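Local coordinates for WbbM protein (Klebsiella pneumoniae, PDB 6U4B) that is a trimeric, bifunctional, magnesium-binding glycosyltransferase that polymerises O-antigen, at residues E196-I201 with I264-K268. Sequence-based numbering, arbitrary orientation.
Sequences EYSTAI and IYIIK
Lys-268 lies across one face of the Tyr-197 ring, the two side chains meeting at about a right angle. CG of Lys-268 makes the CH-pi contact, 3.8 Å from the ring centroid and displaced toward the CE2 rim. The lysine chain places CG opposite its own backbone N (chi1 165°) and bends at chi2 (69°), which carries it over the ring toward Glu-196. NZ ends 4.9 Å from the centroid of the Tyr-197 ring, in an off-centre cation-pi contact, while its salt bridge goes to Asp-272, one turn further along the same helix. Beyond the ring, CE of Lys-268 packs against CG of Glu-196 at 3.6 Å; the Glu-196 carboxylate does not touch NZ and may add a weak longer-range attraction. At the ring edge sits CG2 of Ile-264, 4.0 Å from CD2 of Tyr-197. The same methyl reaches CG1 of Ile-201 at 3.7 Å, so one methyl touches both the tyrosine edge and Ile-201. The backbones come closest at Ala-200, whose CA is 5.2 Å from CA of Lys-268; its CB points at helix 253-272, rests 3.8 Å from CB of Lys-268 and also touches the Ile-264 carbonyl oxygen and CG2 of Ile-267. No hydrogen bond crosses the interface, so apolar and ring contacts hold it. The start of helix 198-206, with the 3-10 turn before it, is thereby packed on helix 253-272 within the DUF4422 region, far from the magnesium site. Trp-229 of helix 220-240 stacks on Tyr-197, and helix 180-193 receives Ile-201 through Ile-187 and Val-190.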
ATOM      1  N   GLU A 196      51.335  21.497  33.456  1.00 64.48           N
ATOM      2  CA  GLU A 196      52.716  21.530  32.985  1.00 70.36           C
ATOM      3  C   GLU A 196      52.872  22.201  31.623  1.00 67.39           C
ATOM      4  O   GLU A 196      54.004  22.316  31.142  1.00 71.97           O
ATOM      5  CB  GLU A 196      53.286  20.109  32.931  1.00 75.24           C
ATOM      6  CG  GLU A 196      52.641  19.196  31.890  1.00 80.25           C
ATOM      7  CD  GLU A 196      51.400  18.485  32.403  1.00 83.36           C
ATOM      8  OE1 GLU A 196      50.671  19.070  33.230  1.00 84.19           O
ATOM      9  OE2 GLU A 196      51.157  17.334  31.979  1.00 84.39           O
ATOM     10  N   TYR A 197      51.785  22.648  30.999  1.00 56.01           N
ATOM     11  CA  TYR A 197      51.829  23.267  29.682  1.00 54.24           C
ATOM     12  C   TYR A 197      51.771  24.787  29.726  1.00 54.19           C
ATOM     13  O   TYR A 197      51.803  25.419  28.665  1.00 55.19           O
ATOM     14  CB  TYR A 197      50.675  22.750  28.813  1.00 54.10           C
ATOM     15  CG  TYR A 197      50.929  21.411  28.167  1.00 56.07           C
ATOM     16  CD1 TYR A 197      50.895  20.240  28.914  1.00 59.32           C
ATOM     17  CD2 TYR A 197      51.191  21.314  26.805  1.00 53.52           C
ATOM     18  CE1 TYR A 197      51.120  19.010  28.327  1.00 59.84           C
ATOM     19  CE2 TYR A 197      51.415  20.088  26.207  1.00 55.77           C
ATOM     20  CZ  TYR A 197      51.381  18.939  26.974  1.00 56.46           C
ATOM     21  OH  TYR A 197      51.606  17.717  26.387  1.00 59.25           O
ATOM     22  N   SER A 198      51.687  25.388  30.917  1.00 58.42           N
ATOM     23  CA  SER A 198      51.457  26.827  31.007  1.00 60.98           C
ATOM     24  C   SER A 198      52.556  27.620  30.306  1.00 64.25           C
ATOM     25  O   SER A 198      52.273  28.612  29.624  1.00 65.93           O
ATOM     26  CB  SER A 198      51.344  27.249  32.472  1.00 65.47           C
ATOM     27  OG  SER A 198      52.564  27.040  33.160  1.00 77.30           O
ATOM     28  N   THR A 199      53.815  27.198  30.457  1.00 64.49           N
ATOM     29  CA  THR A 199      54.913  27.909  29.807  1.00 61.90           C
ATOM     30  C   THR A 199      54.890  27.701  28.296  1.00 58.52           C
ATOM     31  O   THR A 199      55.206  28.620  27.531  1.00 56.28           O
ATOM     32  CB  THR A 199      56.255  27.462  30.393  1.00 66.31           C
ATOM     33  OG1 THR A 199      56.276  27.735  31.800  1.00 71.29           O
ATOM     34  CG2 THR A 199      57.412  28.207  29.728  1.00 65.75           C
ATOM     35  N   ALA A 200      54.512  26.501  27.846  1.00 53.33           N
ATOM     36  CA  ALA A 200      54.395  26.257  26.412  1.00 56.60           C
ATOM     37  C   ALA A 200      53.261  27.075  25.805  1.00 58.15           C
ATOM     38  O   ALA A 200      53.358  27.531  24.659  1.00 55.11           O
ATOM     39  CB  ALA A 200      54.183  24.767  26.148  1.00 54.72           C
ATOM     40  N   ILE A 201      52.176  27.268  26.560  1.00 58.56           N
ATOM     41  CA  ILE A 201      51.079  28.113  26.091  1.00 52.83           C
ATOM     42  C   ILE A 201      51.551  29.552  25.928  1.00 53.42           C
ATOM     43  O   ILE A 201      51.260  30.211  24.921  1.00 49.60           O
ATOM     44  CB  ILE A 201      49.881  28.024  27.052  1.00 50.81           C
ATOM     45  CG1 ILE A 201      49.322  26.600  27.083  1.00 45.96           C
ATOM     46  CG2 ILE A 201      48.803  29.021  26.658  1.00 51.59           C
ATOM     47  CD1 ILE A 201      48.322  26.366  28.199  1.00 46.02           C
ATOM     48  N   ILE A 264      51.201  24.307  20.617  1.00 47.64           N
ATOM     49  CA  ILE A 264      51.432  24.251  22.058  1.00 46.15           C
ATOM     50  C   ILE A 264      51.992  22.891  22.453  1.00 45.78           C
ATOM     51  O   ILE A 264      52.903  22.794  23.286  1.00 47.92           O
ATOM     52  CB  ILE A 264      50.131  24.576  22.816  1.00 47.83           C
ATOM     53  CG1 ILE A 264      49.711  26.027  22.556  1.00 47.32           C
ATOM     54  CG2 ILE A 264      50.290  24.309  24.305  1.00 47.42           C
ATOM     55  CD1 ILE A 264      48.344  26.377  23.103  1.00 43.12           C
ATOM     56  N   TYR A 265      51.472  21.822  21.844  1.00 46.05           N
ATOM     57  CA  TYR A 265      51.941  20.478  22.162  1.00 45.17           C
ATOM     58  C   TYR A 265      53.381  20.265  21.709  1.00 47.82           C
ATOM     59  O   TYR A 265      54.189  19.691  22.448  1.00 52.75           O
ATOM     60  CB  TYR A 265      51.017  19.440  21.524  1.00 40.94           C
ATOM     61  CG  TYR A 265      51.471  18.011  21.717  1.00 45.05           C
ATOM     62  CD1 TYR A 265      51.161  17.313  22.877  1.00 47.58           C
ATOM     63  CD2 TYR A 265      52.207  17.358  20.738  1.00 48.72           C
ATOM     64  CE1 TYR A 265      51.576  16.006  23.057  1.00 49.96           C
ATOM     65  CE2 TYR A 265      52.626  16.053  20.908  1.00 49.92           C
ATOM     66  CZ  TYR A 265      52.309  15.382  22.068  1.00 52.68           C
ATOM     67  OH  TYR A 265      52.726  14.081  22.235  1.00 56.46           O
ATOM     68  N   ILE A 266      53.719  20.713  20.497  1.00 47.99           N
ATOM     69  CA  ILE A 266      55.075  20.528  19.987  1.00 51.47           C
ATOM     70  C   ILE A 266      56.074  21.325  20.813  1.00 52.80           C
ATOM     71  O   ILE A 266      57.150  20.823  21.160  1.00 52.86           O
ATOM     72  CB  ILE A 266      55.143  20.911  18.497  1.00 51.96           C
ATOM     73  CG1 ILE A 266      54.390  19.889  17.644  1.00 51.27           C
ATOM     74  CG2 ILE A 266      56.591  21.029  18.034  1.00 55.68           C
ATOM     75  CD1 ILE A 266      54.396  20.207  16.168  1.00 53.27           C
ATOM     76  N   ILE A 267      55.735  22.573  21.148  1.00 52.78           N
ATOM     77  CA  ILE A 267      56.647  23.416  21.917  1.00 57.93           C
ATOM     78  C   ILE A 267      56.933  22.790  23.275  1.00 57.40           C
ATOM     79  O   ILE A 267      58.064  22.845  23.775  1.00 59.57           O
ATOM     80  CB  ILE A 267      56.065  24.837  22.048  1.00 58.19           C
ATOM     81  CG1 ILE A 267      56.093  25.546  20.691  1.00 56.18           C
ATOM     82  CG2 ILE A 267      56.821  25.644  23.098  1.00 56.30           C
ATOM     83  CD1 ILE A 267      55.419  26.894  20.695  1.00 55.84           C
ATOM     84  N   LYS A 268      55.923  22.165  23.883  1.00 52.98           N
ATOM     85  CA  LYS A 268      56.126  21.479  25.154  1.00 55.76           C
ATOM     86  C   LYS A 268      57.102  20.316  25.008  1.00 55.30           C
ATOM     87  O   LYS A 268      57.939  20.085  25.889  1.00 58.88           O
ATOM     88  CB  LYS A 268      54.781  20.995  25.696  1.00 56.46           C
ATOM     89  CG  LYS A 268      54.864  19.966  26.811  1.00 60.69           C
ATOM     90  CD  LYS A 268      55.418  20.561  28.089  1.00 72.19           C
ATOM     91  CE  LYS A 268      55.138  19.646  29.268  1.00 79.54           C
ATOM     92  NZ  LYS A 268      55.468  18.229  28.957  1.00 83.05           N
TER